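Local structure of putative uncharacterized protein (Staphylococcus aureus subsp. aureus Mu50, 3FYM) at residues A[5-10]-A[66-71]; A[17-22]-A[32-37]; A[26-31]-A[54-59]. The protein is of unknown function but probably binds DNA through its soluble N-terminal helix-turn-helix domain, which its membrane segment would hold near the membrane. All blocks are in the same frame, centred on the assembly; numbering follows the deposited sequence. Where two conformers were deposited one is given.

Contact 1: A[5-10]-A[66-71]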
ATOM      1  N   GLY A   5       4.183  -2.115  -4.760  1.00  8.91           N
ATOM      2  CA  GLY A   5       4.500  -2.749  -3.482  1.00 10.68           C
ATOM      3  C   GLY A   5       5.983  -2.739  -3.219  1.00  9.73           C
ATOM      4  O   GLY A   5       6.459  -2.550  -2.084  1.00 10.97           O
ATOM      5  N   GLU A   6       6.827  -2.899  -4.191  1.00 10.37           N
ATOM      6  CA  GLU A   6       8.262  -2.824  -4.100  1.00 11.28           C
ATOM      7  C   GLU A   6       8.696  -1.414  -3.805  1.00 11.13           C
ATOM      8  O   GLU A   6       9.644  -1.207  -3.020  1.00 11.99           O
ATOM      9  CB  GLU A   6       8.937  -3.300  -5.397  1.00 13.95           C
ATOM     10  CG  GLU A   6       8.806  -4.780  -5.641  1.00 16.55           C
ATOM     11  CD  GLU A   6       9.122  -5.250  -7.046  1.00 20.09           C
ATOM     12  OE1 GLU A   6       9.270  -4.482  -8.005  1.00 21.46           O
ATOM     13  OE2 GLU A   6       9.208  -6.476  -7.172  1.00 31.70           O
ATOM     14  N   ALA A   7       8.040  -0.422  -4.408  1.00 10.33           N
ATOM     15  CA  ALA A   7       8.376   0.976  -4.091  1.00 11.08           C
ATOM     16  C   ALA A   7       8.133   1.248  -2.619  1.00 10.12           C
ATOM     17  O   ALA A   7       8.933   1.874  -1.920  1.00 11.44           O
ATOM     18  CB  ALA A   7       7.601   1.932  -4.969  1.00 11.70           C
ATOM     19  N   LEU A   8       6.957   0.836  -2.116  1.00  9.48           N
ATOM     20  CA  LEU A   8       6.601   1.052  -0.722  1.00  9.92           C
ATOM     21  C   LEU A   8       7.541   0.319   0.228  1.00 10.25           C
ATOM     22  O   LEU A   8       8.073   0.890   1.171  1.00 11.12           O
ATOM     23  CB  LEU A   8       5.130   0.629  -0.477  1.00  9.26           C
ATOM     24  CG  LEU A   8       4.089   1.527  -1.140  1.00  9.74           C
ATOM     25  CD1 LEU A   8       2.748   0.829  -1.085  1.00 11.44           C
ATOM     26  CD2 LEU A   8       4.027   2.903  -0.472  1.00 11.40           C
ATOM     27  N   LYS A   9       7.736  -0.961  -0.039  1.00 10.42           N
ATOM     28  CA  LYS A   9       8.618  -1.798   0.816  1.00 10.83           C
ATOM     29  C   LYS A   9      10.026  -1.247   0.827  1.00 11.83           C
ATOM     30  O   LYS A   9      10.677  -1.232   1.866  1.00 12.65           O
ATOM     31  CB  LYS A   9       8.580  -3.238   0.353  1.00 11.16           C
ATOM     32  CG  LYS A   9       9.370  -4.211   1.230  1.00 13.02           C
ATOM     33  CD  LYS A   9       9.267  -5.633   0.766  1.00 13.12           C
ATOM     34  CE  LYS A   9       9.944  -6.615   1.695  1.00 15.84           C
ATOM     35  NZ  LYS A   9       9.693  -7.997   1.232  1.00 18.26           N
ATOM     36  N   GLY A  10      10.543  -0.853  -0.328  1.00 11.87           N
ATOM     37  CA  GLY A  10      11.866  -0.324  -0.418  1.00 13.59           C
ATOM     38  C   GLY A  10      12.024   0.870   0.498  1.00 13.27           C
ATOM     39  O   GLY A  10      13.020   1.047   1.229  1.00 15.25           O
ATOM     40  N   ASN A  66      -0.745  10.509  -4.381  1.00  8.43           N
ATOM     41  CA  ASN A  66      -1.423  10.582  -5.659  1.00  8.13           C
ATOM     42  C   ASN A  66      -0.490  10.264  -6.831  1.00  8.50           C
ATOM     43  O   ASN A  66      -0.880   9.575  -7.762  1.00  8.65           O
ATOM     44  CB  ASN A  66      -2.071  11.936  -5.889  1.00  8.39           C
ATOM     45  CG  ASN A  66      -3.278  12.190  -5.034  1.00  7.89           C
ATOM     46  OD1 ASN A  66      -3.867  11.284  -4.423  1.00  9.28           O
ATOM     47  ND2 ASN A  66      -3.681  13.444  -5.017  1.00  9.21           N
ATOM     48  N   GLN A  67       0.727  10.789  -6.775  1.00  9.95           N
ATOM     49  CA  GLN A  67       1.587  10.559  -7.943  1.00 12.03           C
ATOM     50  C   GLN A  67       2.160   9.148  -7.905  1.00 10.67           C
ATOM     51  O   GLN A  67       2.423   8.597  -8.948  1.00 10.41           O
ATOM     52  CB  GLN A  67       2.601  11.619  -8.244  1.00 11.02           C
ATOM     53  CG  GLN A  67       3.725  11.511  -7.282  1.00 14.32           C
ATOM     54  CD  GLN A  67       4.713  12.699  -7.238  1.00 12.24           C
ATOM     55  OE1 GLN A  67       4.473  13.749  -7.851  1.00 13.93           O
ATOM     56  NE2 GLN A  67       5.746  12.622  -6.452  1.00 11.66           N
ATOM     57  N   LEU A  68       2.327   8.505  -6.719  1.00  9.83           N
ATOM     58  CA  LEU A  68       2.688   7.078  -6.677  1.00  9.40           C
ATOM     59  C   LEU A  68       1.597   6.254  -7.325  1.00  8.93           C
ATOM     60  O   LEU A  68       1.878   5.377  -8.156  1.00  9.64           O
ATOM     61  CB  LEU A  68       2.884   6.664  -5.217  1.00  9.62           C
ATOM     62  CG  LEU A  68       3.235   5.179  -5.011  1.00  9.73           C
ATOM     63  CD1 LEU A  68       4.672   4.898  -5.466  1.00 11.22           C
ATOM     64  CD2 LEU A  68       3.017   4.722  -3.564  1.00 11.48           C
ATOM     65  N   ILE A  69       0.355   6.487  -6.918  1.00  8.60           N
ATOM     66  CA  ILE A  69      -0.787   5.745  -7.459  1.00  8.31           C
ATOM     67  C   ILE A  69      -0.867   5.929  -8.975  1.00  8.43           C
ATOM     68  O   ILE A  69      -1.041   4.975  -9.722  1.00  9.51           O
ATOM     69  CB  ILE A  69      -2.064   6.125  -6.695  1.00  8.34           C
ATOM     70  CG1 ILE A  69      -1.982   5.636  -5.242  1.00  8.96           C
ATOM     71  CG2 ILE A  69      -3.313   5.626  -7.409  1.00  9.08           C
ATOM     72  CD1 ILE A  69      -2.845   6.403  -4.286  1.00 10.26           C
ATOM     73  N   GLN A  70      -0.718   7.183  -9.427  1.00  8.68           N
ATOM     74  CA  GLN A  70      -0.754   7.477 -10.858  1.00  9.37           C
ATOM     75  C   GLN A  70       0.342   6.728 -11.628  1.00  9.87           C
ATOM     76  O   GLN A  70       0.113   6.239 -12.704  1.00 11.43           O
ATOM     77  CB  GLN A  70      -0.583   9.000 -11.019  1.00  9.77           C
ATOM     78  CG  GLN A  70      -0.565   9.475 -12.420  1.00 11.53           C
ATOM     79  CD  GLN A  70      -0.414  10.983 -12.456  1.00 11.33           C
ATOM     80  OE1 GLN A  70      -1.251  11.813 -12.910  1.00 14.69           O
ATOM     81  NE2 GLN A  70       0.748  11.337 -12.022  1.00  9.89           N
ATOM     82  N   ALA A  71       1.536   6.640 -11.053  1.00 10.59           N
ATOM     83  CA  ALA A  71       2.654   5.976 -11.731  1.00 13.06           C
ATOM     84  C   ALA A  71       2.457   4.464 -11.810  1.00 13.15           C
ATOM     85  O   ALA A  71       3.160   3.785 -12.545  1.00 20.61           O
ATOM     86  CB  ALA A  71       3.955   6.280 -10.988  1.00 17.12           C
TER

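Contact 2: A[17-22]-A[32-37]. With ZN (zinc ion), chain B.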
ATOM      1  N   MET A  17      12.195   0.816   9.102  1.00 16.72           N
ATOM      2  CA  MET A  17      10.923   0.612   9.749  1.00 15.89           C
ATOM      3  C   MET A  17      10.453  -0.836   9.610  1.00 14.40           C
ATOM      4  O   MET A  17      10.424  -1.405   8.557  1.00 16.79           O
ATOM      5  CB  MET A  17       9.895   1.585   9.152  1.00 15.34           C
ATOM      6  CG  MET A  17       8.540   1.569   9.848  1.00 15.97           C
ATOM      7  SD  MET A  17       7.287   2.605   9.085  1.00 18.00           S
ATOM      8  CE  MET A  17       8.006   4.226   9.429  1.00 22.50           C
ATOM      9  N   THR A  18      10.052  -1.406  10.756  1.00 15.79           N
ATOM     10  CA  THR A  18       9.528  -2.796  10.702  1.00 14.64           C
ATOM     11  C   THR A  18       8.037  -2.765  10.325  1.00 13.41           C
ATOM     12  O   THR A  18       7.353  -1.748  10.394  1.00 13.53           O
ATOM     13  CB  THR A  18       9.739  -3.550  11.973  1.00 18.96           C
ATOM     14  OG1 THR A  18       8.996  -2.795  12.908  1.00 18.64           O
ATOM     15  CG2 THR A  18      11.097  -3.560  12.582  1.00 22.38           C
ATOM     16  N   LEU A  19       7.552  -3.926   9.897  1.00 12.95           N
ATOM     17  CA  LEU A  19       6.120  -4.138   9.668  1.00 12.54           C
ATOM     18  C   LEU A  19       5.308  -3.867  10.908  1.00 12.84           C
ATOM     19  O   LEU A  19       4.239  -3.320  10.826  1.00 13.73           O
ATOM     20  CB  LEU A  19       5.836  -5.507   9.115  1.00 12.09           C
ATOM     21  CG  LEU A  19       6.265  -5.728   7.675  1.00 12.30           C
ATOM     22  CD1 LEU A  19       6.294  -7.218   7.400  1.00 13.05           C
ATOM     23  CD2 LEU A  19       5.360  -4.993   6.718  1.00 14.04           C
ATOM     24  N   THR A  20       5.883  -4.254  12.069  1.00 15.33           N
ATOM     25  CA  THR A  20       5.154  -3.958  13.299  1.00 17.24           C
ATOM     26  C   THR A  20       4.881  -2.492  13.527  1.00 17.32           C
ATOM     27  O   THR A  20       3.820  -2.003  13.866  1.00 18.20           O
ATOM     28  CB  THR A  20       5.937  -4.549  14.521  1.00 20.48           C
ATOM     29  OG1 THR A  20       6.142  -5.933  14.331  1.00 27.74           O
ATOM     30  CG2 THR A  20       5.174  -4.303  15.808  1.00 25.34           C
ATOM     31  N   GLU A  21       5.818  -1.636  13.372  1.00 17.63           N
ATOM     32  CA  GLU A  21       5.832  -0.216  13.403  1.00 17.76           C
ATOM     33  C   GLU A  21       4.855   0.329  12.344  1.00 15.96           C
ATOM     34  O   GLU A  21       4.052   1.187  12.657  1.00 17.99           O
ATOM     35  CB  GLU A  21       7.240   0.382  13.209  1.00 19.12           C
ATOM     36  N   LEU A  22       4.933  -0.197  11.120  1.00 14.29           N
ATOM     37  CA  LEU A  22       4.025   0.316  10.095  1.00 14.20           C
ATOM     38  C   LEU A  22       2.586  -0.013  10.403  1.00 13.86           C
ATOM     39  O   LEU A  22       1.702   0.810  10.149  1.00 14.45           O
ATOM     40  CB  LEU A  22       4.492  -0.234   8.726  1.00 13.14           C
ATOM     41  CG  LEU A  22       3.702   0.341   7.535  1.00 12.80           C
ATOM     42  CD1 LEU A  22       3.881   1.862   7.400  1.00 13.82           C
ATOM     43  CD2 LEU A  22       4.165  -0.332   6.268  1.00 12.99           C
ATOM     44  N   MET A  32      -2.089  -7.557   5.701  1.00  8.48           N
ATOM     45  CA  MET A  32      -2.510  -6.759   4.577  1.00  8.37           C
ATOM     46  C   MET A  32      -1.384  -5.884   4.057  1.00  8.56           C
ATOM     47  O   MET A  32      -1.253  -5.698   2.854  1.00  8.90           O
ATOM     48  CB  MET A  32      -3.755  -5.936   4.927  1.00  9.74           C
ATOM     49  CG  MET A  32      -4.883  -6.765   5.486  1.00 10.15           C
ATOM     50  SD  MET A  32      -5.312  -8.152   4.410  1.00 10.95           S
ATOM     51  CE  MET A  32      -6.300  -9.137   5.568  1.00 11.63           C
ATOM     52  N   LEU A  33      -0.544  -5.355   4.957  1.00  8.61           N
ATOM     53  CA  LEU A  33       0.641  -4.626   4.520  1.00  9.16           C
ATOM     54  C   LEU A  33       1.536  -5.527   3.666  1.00  8.61           C
ATOM     55  O   LEU A  33       2.056  -5.065   2.641  1.00  8.88           O
ATOM     56  CB  LEU A  33       1.434  -4.091   5.738  1.00 10.23           C
ATOM     57  CG  LEU A  33       0.695  -3.020   6.550  1.00 11.68           C
ATOM     58  CD1 LEU A  33       1.427  -2.722   7.860  1.00 15.51           C
ATOM     59  CD2 LEU A  33       0.513  -1.717   5.766  1.00 11.98           C
ATOM     60  N   VAL A  34       1.763  -6.765   4.071  1.00  8.55           N
ATOM     61  CA  VAL A  34       2.570  -7.688   3.267  1.00  8.70           C
ATOM     62  C   VAL A  34       1.923  -7.973   1.963  1.00  8.02           C
ATOM     63  O   VAL A  34       2.570  -8.033   0.922  1.00  8.73           O
ATOM     64  CB  VAL A  34       2.905  -8.939   4.095  1.00  9.45           C
ATOM     65  CG1 VAL A  34       3.590  -9.994   3.221  1.00 10.10           C
ATOM     66  CG2 VAL A  34       3.813  -8.573   5.280  1.00 11.39           C
ATOM     67  N   HIS A  35       0.571  -8.168   1.954  1.00  8.19           N
ATOM     68  CA  HIS A  35      -0.105  -8.320   0.654  1.00  8.09           C
ATOM     69  C   HIS A  35       0.151  -7.109  -0.242  1.00  8.00           C
ATOM     70  O   HIS A  35       0.479  -7.294  -1.431  1.00  9.01           O
ATOM     71  CB  HIS A  35      -1.588  -8.574   0.798  1.00  7.90           C
ATOM     72  CG  HIS A  35      -1.983  -9.880   1.387  1.00  7.59           C
ATOM     73  ND1 HIS A  35      -1.351 -11.060   1.039  1.00  8.16           N
ATOM     74  CD2 HIS A  35      -2.926 -10.235   2.242  1.00  8.15           C
ATOM     75  CE1 HIS A  35      -1.934 -12.053   1.718  1.00  8.43           C
ATOM     76  NE2 HIS A  35      -2.929 -11.601   2.475  1.00  7.68           N
ATOM     77  N   ILE A  36       0.052  -5.905   0.292  1.00  8.42           N
ATOM     78  CA  ILE A  36       0.336  -4.738  -0.574  0.50  8.52           C
ATOM     79  C   ILE A  36       1.756  -4.742  -1.074  1.00  8.42           C
ATOM     80  O   ILE A  36       2.005  -4.465  -2.246  1.00  8.90           O
ATOM     81  CB  ILE A  36      -0.005  -3.454   0.201  0.50  9.13           C
ATOM     82  CG1 ILE A  36      -1.486  -3.482   0.574  0.50 10.24           C
ATOM     83  CG2 ILE A  36       0.398  -2.215  -0.591  0.50  9.23           C
ATOM     84  CD1 ILE A  36      -1.917  -2.582   1.671  0.50 15.35           C
ATOM     85  N   GLU A  37       2.737  -5.071  -0.209  1.00  8.89           N
ATOM     86  CA  GLU A  37       4.146  -5.042  -0.614  1.00  8.79           C
ATOM     87  C   GLU A  37       4.406  -6.025  -1.757  1.00  9.10           C
ATOM     88  O   GLU A  37       5.337  -5.831  -2.518  1.00 10.36           O
ATOM     89  CB  GLU A  37       5.083  -5.348   0.570  1.00  9.02           C
ATOM     90  CG  GLU A  37       5.082  -4.239   1.589  1.00  8.96           C
ATOM     91  CD  GLU A  37       6.039  -4.403   2.754  1.00 10.21           C
ATOM     92  OE1 GLU A  37       6.613  -5.477   2.951  1.00 10.98           O
ATOM     93  OE2 GLU A  37       6.185  -3.394   3.497  1.00 11.39           O
TER
HETATM   94 ZN    ZN B2001      -4.126 -12.789   3.497  1.00  8.45          ZN
HETATM   95  O   HOH W   1      -5.974 -12.723   2.754  1.00  8.60           O

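Contact 3: A[26-31]-A[54-59]. With ZN (zinc ion), chain B.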
ATOM      1  N   THR A  26      -0.159   2.945  10.634  1.00 18.81           N
ATOM      2  CA  THR A  26      -1.181   2.997   9.587  1.00 16.97           C
ATOM      3  C   THR A  26      -2.515   2.512  10.077  1.00 17.43           C
ATOM      4  O   THR A  26      -3.563   2.796   9.490  1.00 20.77           O
ATOM      5  CB  THR A  26      -0.839   2.143   8.361  1.00 15.11           C
ATOM      6  OG1 THR A  26      -0.516   0.798   8.781  1.00 15.37           O
ATOM      7  CG2 THR A  26       0.437   2.608   7.699  1.00 15.99           C
ATOM      8  N   GLY A  27      -2.513   1.654  11.108  1.00 17.88           N
ATOM      9  CA  GLY A  27      -3.698   0.934  11.496  1.00 19.78           C
ATOM     10  C   GLY A  27      -4.150  -0.193  10.628  1.00 18.29           C
ATOM     11  O   GLY A  27      -5.213  -0.806  10.781  1.00 23.48           O
ATOM     12  N   ILE A  28      -3.514  -0.652   9.635  1.00 16.90           N
ATOM     13  CA  ILE A  28      -3.565  -1.697   8.674  1.00 14.93           C
ATOM     14  C   ILE A  28      -2.783  -2.891   9.257  1.00 13.76           C
ATOM     15  O   ILE A  28      -1.615  -2.858   9.577  1.00 16.02           O
ATOM     16  CB  ILE A  28      -3.023  -1.317   7.295  1.00 13.65           C
ATOM     17  CG1 ILE A  28      -3.699  -0.045   6.753  1.00 14.49           C
ATOM     18  CG2 ILE A  28      -3.209  -2.473   6.326  1.00 13.64           C
ATOM     19  CD1 ILE A  28      -2.987   0.547   5.545  1.00 14.86           C
ATOM     20  N   LYS A  29      -3.465  -4.033   9.280  1.00 14.40           N
ATOM     21  CA  LYS A  29      -2.861  -5.239   9.831  0.50 13.89           C
ATOM     22  C   LYS A  29      -1.695  -5.682   8.972  1.00 11.73           C
ATOM     23  O   LYS A  29      -1.703  -5.580   7.735  1.00 10.39           O
ATOM     24  CB  LYS A  29      -3.866  -6.384   9.921  0.50 17.29           C
ATOM     25  CG  LYS A  29      -4.806  -6.284  11.122  0.50 19.56           C
ATOM     26  CD  LYS A  29      -5.710  -7.502  11.183  0.50 21.45           C
ATOM     27  CE  LYS A  29      -6.750  -7.429  12.307  0.50 24.51           C
ATOM     28  NZ  LYS A  29      -6.444  -8.505  13.299  0.50 29.83           N
ATOM     29  N   ARG A  30      -0.680  -6.255   9.624  1.00 12.34           N
ATOM     30  CA  ARG A  30       0.557  -6.663   8.950  1.00 12.04           C
ATOM     31  C   ARG A  30       0.271  -7.587   7.789  1.00  9.71           C
ATOM     32  O   ARG A  30       0.953  -7.483   6.786  1.00 10.93           O
ATOM     33  CB  ARG A  30       1.674  -7.247   9.859  1.00 14.08           C
ATOM     34  CG  ARG A  30       1.371  -8.556  10.402  1.00 12.87           C
ATOM     35  CD  ARG A  30       2.427  -9.019  11.333  1.00 11.61           C
ATOM     36  NE  ARG A  30       3.835  -9.115  10.938  1.00 10.80           N
ATOM     37  CZ  ARG A  30       4.849  -8.385  11.373  1.00 10.08           C
ATOM     38  NH1 ARG A  30       4.659  -7.376  12.179  1.00 10.94           N
ATOM     39  NH2 ARG A  30       6.094  -8.667  10.932  1.00 11.11           N
ATOM     40  N   GLU A  31      -0.683  -8.507   7.921  1.00  9.55           N
ATOM     41  CA  GLU A  31      -0.995  -9.396   6.799  1.00  8.78           C
ATOM     42  C   GLU A  31      -1.284  -8.601   5.555  1.00  8.20           C
ATOM     43  O   GLU A  31      -0.864  -8.952   4.446  1.00  8.58           O
ATOM     44  CB  GLU A  31      -2.192 -10.276   7.159  1.00  9.01           C
ATOM     45  CG  GLU A  31      -2.713 -11.121   6.029  1.00  9.41           C
ATOM     46  CD  GLU A  31      -4.006 -11.844   6.272  1.00  9.31           C
ATOM     47  OE1 GLU A  31      -4.521 -11.790   7.401  1.00 11.32           O
ATOM     48  OE2 GLU A  31      -4.562 -12.465   5.335  1.00 11.10           O
ATOM     49  N   ILE A  54      -2.749   1.738   0.146  1.00  8.24           N
ATOM     50  CA  ILE A  54      -1.516   2.304  -0.430  1.00  8.21           C
ATOM     51  C   ILE A  54      -1.339   3.736   0.023  1.00  8.30           C
ATOM     52  O   ILE A  54      -0.230   4.154   0.351  1.00  8.84           O
ATOM     53  CB  ILE A  54      -1.560   2.175  -1.963  1.00  8.12           C
ATOM     54  CG1 ILE A  54      -1.367   0.715  -2.402  1.00  8.94           C
ATOM     55  CG2 ILE A  54      -0.510   3.058  -2.632  1.00  9.35           C
ATOM     56  CD1 ILE A  54      -1.747   0.458  -3.835  1.00  9.74           C
ATOM     57  N   ARG A  55      -2.402   4.514  -0.001  1.00  8.64           N
ATOM     58  CA  ARG A  55      -2.355   5.922   0.388  1.00  9.14           C
ATOM     59  C   ARG A  55      -1.904   6.099   1.835  1.00  9.33           C
ATOM     60  O   ARG A  55      -1.063   6.958   2.133  1.00 10.19           O
ATOM     61  CB  ARG A  55      -3.726   6.552   0.166  1.00 10.01           C
ATOM     62  CG  ARG A  55      -3.872   7.976   0.511  1.00 10.79           C
ATOM     63  CD  ARG A  55      -5.268   8.517   0.166  1.00 12.14           C
ATOM     64  NE  ARG A  55      -5.528   8.353  -1.289  1.00 11.35           N
ATOM     65  CZ  ARG A  55      -5.024   9.169  -2.213  1.00 10.12           C
ATOM     66  NH1 ARG A  55      -5.257   8.916  -3.461  1.00 10.41           N
ATOM     67  NH2 ARG A  55      -4.299  10.206  -1.873  1.00 10.55           N
ATOM     68  N   LYS A  56      -2.454   5.295   2.737  1.00  9.31           N
ATOM     69  CA  LYS A  56      -2.079   5.438   4.131  0.50 10.42           C
ATOM     70  C   LYS A  56      -0.631   5.022   4.343  1.00  9.69           C
ATOM     71  O   LYS A  56       0.113   5.673   5.078  1.00 11.12           O
ATOM     72  CB  LYS A  56      -3.044   4.620   4.988  0.50 11.81           C
ATOM     73  CG  LYS A  56      -2.790   4.820   6.465  0.50 13.24           C
ATOM     74  CD  LYS A  56      -2.923   6.260   6.916  0.50 19.46           C
ATOM     75  CE  LYS A  56      -2.757   6.428   8.413  0.50 24.37           C
ATOM     76  NZ  LYS A  56      -3.158   7.812   8.807  0.50 30.64           N
ATOM     77  N   TYR A  57      -0.217   3.907   3.728  1.00  9.27           N
ATOM     78  CA  TYR A  57       1.177   3.472   3.776  1.00  8.86           C
ATOM     79  C   TYR A  57       2.075   4.599   3.296  1.00  9.07           C
ATOM     80  O   TYR A  57       3.026   5.020   3.978  1.00  9.76           O
ATOM     81  CB  TYR A  57       1.283   2.162   3.025  1.00  8.50           C
ATOM     82  CG  TYR A  57       2.551   1.381   3.057  1.00  8.59           C
ATOM     83  CD1 TYR A  57       3.826   1.921   3.232  1.00  9.79           C
ATOM     84  CD2 TYR A  57       2.506   0.009   2.851  1.00  8.81           C
ATOM     85  CE1 TYR A  57       4.951   1.191   3.230  1.00 10.18           C
ATOM     86  CE2 TYR A  57       3.656  -0.777   2.837  1.00  9.41           C
ATOM     87  CZ  TYR A  57       4.880  -0.198   3.016  1.00  9.62           C
ATOM     88  OH  TYR A  57       6.041  -0.880   3.034  1.00 11.06           O
ATOM     89  N   ALA A  58       1.815   5.064   2.069  1.00  9.43           N
ATOM     90  CA  ALA A  58       2.636   6.112   1.454  1.00  9.74           C
ATOM     91  C   ALA A  58       2.762   7.306   2.369  1.00  9.98           C
ATOM     92  O   ALA A  58       3.830   7.875   2.572  1.00 10.73           O
ATOM     93  CB  ALA A  58       2.073   6.490   0.096  1.00  9.99           C
ATOM     94  N   SER A  59       1.635   7.763   2.926  1.00 11.17           N
ATOM     95  CA  SER A  59       1.687   8.967   3.753  0.50 12.85           C
ATOM     96  C   SER A  59       2.554   8.748   4.967  1.00 12.67           C
ATOM     97  O   SER A  59       3.359   9.622   5.332  1.00 14.84           O
ATOM     98  CB  SER A  59       0.256   9.395   4.111  0.50 15.02           C
ATOM     99  OG  SER A  59      -0.288   8.557   5.100  0.50 22.20           O
TER
HETATM  100 ZN    ZN B2001      -4.126 -12.789   3.497  1.00  8.45          ZN
HETATM  101  O   HOH W   1      -5.974 -12.723   2.754  1.00  8.60           O

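Contact 1: A[5-10]-A[66-71]
Leu-68 reaches from helix 65-71 toward helix 4-14 and sets its two methyls against different residues there. Leu-68 CD2 lies 3.7 Å from Leu-8 CD2, the two leucines crossing obliquely. The other methyl meets the single methyl of Ala-7, with Leu-68 CD1 4.2 Å from Ala-7 CB. With CG anti to the backbone N (chi1 179°), the fork of Leu-68 is carried across the gap between the helices. Leu-8 does not point at the other helix from its CA; its CG lies anti to the carbonyl carbon (chi1 -69°), and the chain swings round so that its end closes on Leu-68. The Leu-8/Leu-68 side is thus tight and buried. The Ala-7 side is looser, since one methyl spans little, and it is the side nearer solvent: Ala-7 is partly exposed and Glu-6 next to it is exposed. The backbones stay well apart, Ala-7 CA lying 8.7 Å from Leu-68 CA, and the two segments bury just 99 Å² between them. Near the start of helix 65-71 the carboxylate of Glu-64 accepts the backbone N-H groups of Asn-66 and Gln-67, one on each oxygen, while the Asn-66 amide oxygen accepts from Arg-55. Contact 1 therefore joins the first and last helices of the five-helix domain over helix 50-60, which fills in behind it: Tyr-57 lies against Leu-8 and Ile-54 against Leu-68. Ile-36 of helix 30-37 also touches Leu-8, and Ile-63 of the loop before helix 65-71 touches Leu-68.

Contact 2: A[17-22]-A[32-37]
Leu-19 points into the face of helix 30-37 and splits its methyls between an apolar and a polar neighbour. It crosses Val-34 at about a right angle, Leu-19 CD1 meeting Val-34 CG2 at a close 3.5 Å. The other methyl slants past the carboxylate of Glu-37, Leu-19 CD2 standing 3.7 Å from Glu-37 OE2 and also packing on CB of Leu-33. One turn on, Leu-22 and Leu-33 lie across each other: Leu-22 CG is 3.8 Å from Leu-33 CD1, and Leu-22 CD2 is 3.9 Å from Leu-33 CD2. Their first torsions differ, Leu-22 with CG anti to its N (chi1 -174°) and Leu-33 with CG anti to its carbonyl carbon (chi1 -66°), and both methyls of Leu-33 rest on the CG-CD2 side of Leu-22. The Glu-37 chain is extended, delivering a buried carboxylate beside Leu-19 whose OE2 is held by a salt bridge from Arg-12 NE and a hydrogen bond with Tyr-57 OH. On another side of helix 30-37, His-35 NE2 binds the zinc ion at 2.0 Å, a site shared with Glu-31. These leucines pack the two helices of the helix-turn-helix unit together. Helix 50-60 backs them through Tyr-57, which touches both Leu-22 and Leu-33, while Arg-12 of helix 4-14 touches Leu-19 and Leu-22.

Contact 3: A[26-31]-A[54-59]
Thr-26, the last residue of helix 19-26, lies against Lys-56 and Tyr-57 of helix 50-60. Thr-26 CB packs on the lysine chain, 3.8 Å from Lys-56 CG. From there the branches part. The methyl Thr-26 CG2 drops onto the helix backbone, 4.0 Å from Lys-56 O and 4.1 Å from Tyr-57 CA. The hydroxyl OG1 sits between the backbone N and the carbonyl carbon (chi1 52°), which turns it back to its own chain: it hydrogen-bonds the carbonyl of Leu-22 one turn earlier and weakly accepts the N-H of Ile-28, with Ile-28 N at 3.4 Å from Thr-26 OG1 and an angle of 166° at the hydrogen. The threonine thus keeps its polar side-chain atom for the turn and gives its carbon atoms to the neighbouring helix. Gly-27, with positive phi, lets the chain leave helix 19-26 and swing Ile-28 inward, where Ile-28 CD1 lies 4.1 Å from Lys-56 CB and the two side chains pass at a slant. Lys-56 is bent at its second torsion (59° in the conformer described, one of two deposited), folding its methylenes over Thr-26 so that Lys-56 CG is 3.7 Å from Thr-26 O. Tyr-57 meets Thr-26 through its CA; its ring turns away, toward Leu-33 and helix 4-14. Farther along the same segment Glu-31 OE2 binds the zinc ion at 1.9 Å, well removed from helix 50-60. The contact lays the turn between helices 19-26 and 30-37 against helix 50-60 by van der Waals packing: aliphatic carbons, those of the lysine included, meet one another and backbone carbonyl oxygens, and no polar bond joins the two segments.

Contacts 1 and 2 are buried, whereas contact 3 is partly buried, with an exposed lysine at its margin. Contact 1 is purely aliphatic and ties together the ends of the domain; contact 2 is larger and mixes leucines with a buried, paired carboxylate; contact 3 uses methyls and methylenes packed on each other and on backbone carbonyls at a turn. Contacts 2 and 3 share helix 30-37 and the zinc ion, with His-35 in one and Glu-31 in the other, and both are enclosed in sequence by contact 1. Tyr-57 touches residues of all three: Leu-8 in contact 1, Leu-22 and Leu-33 in contact 2, and Thr-26 in contact 3.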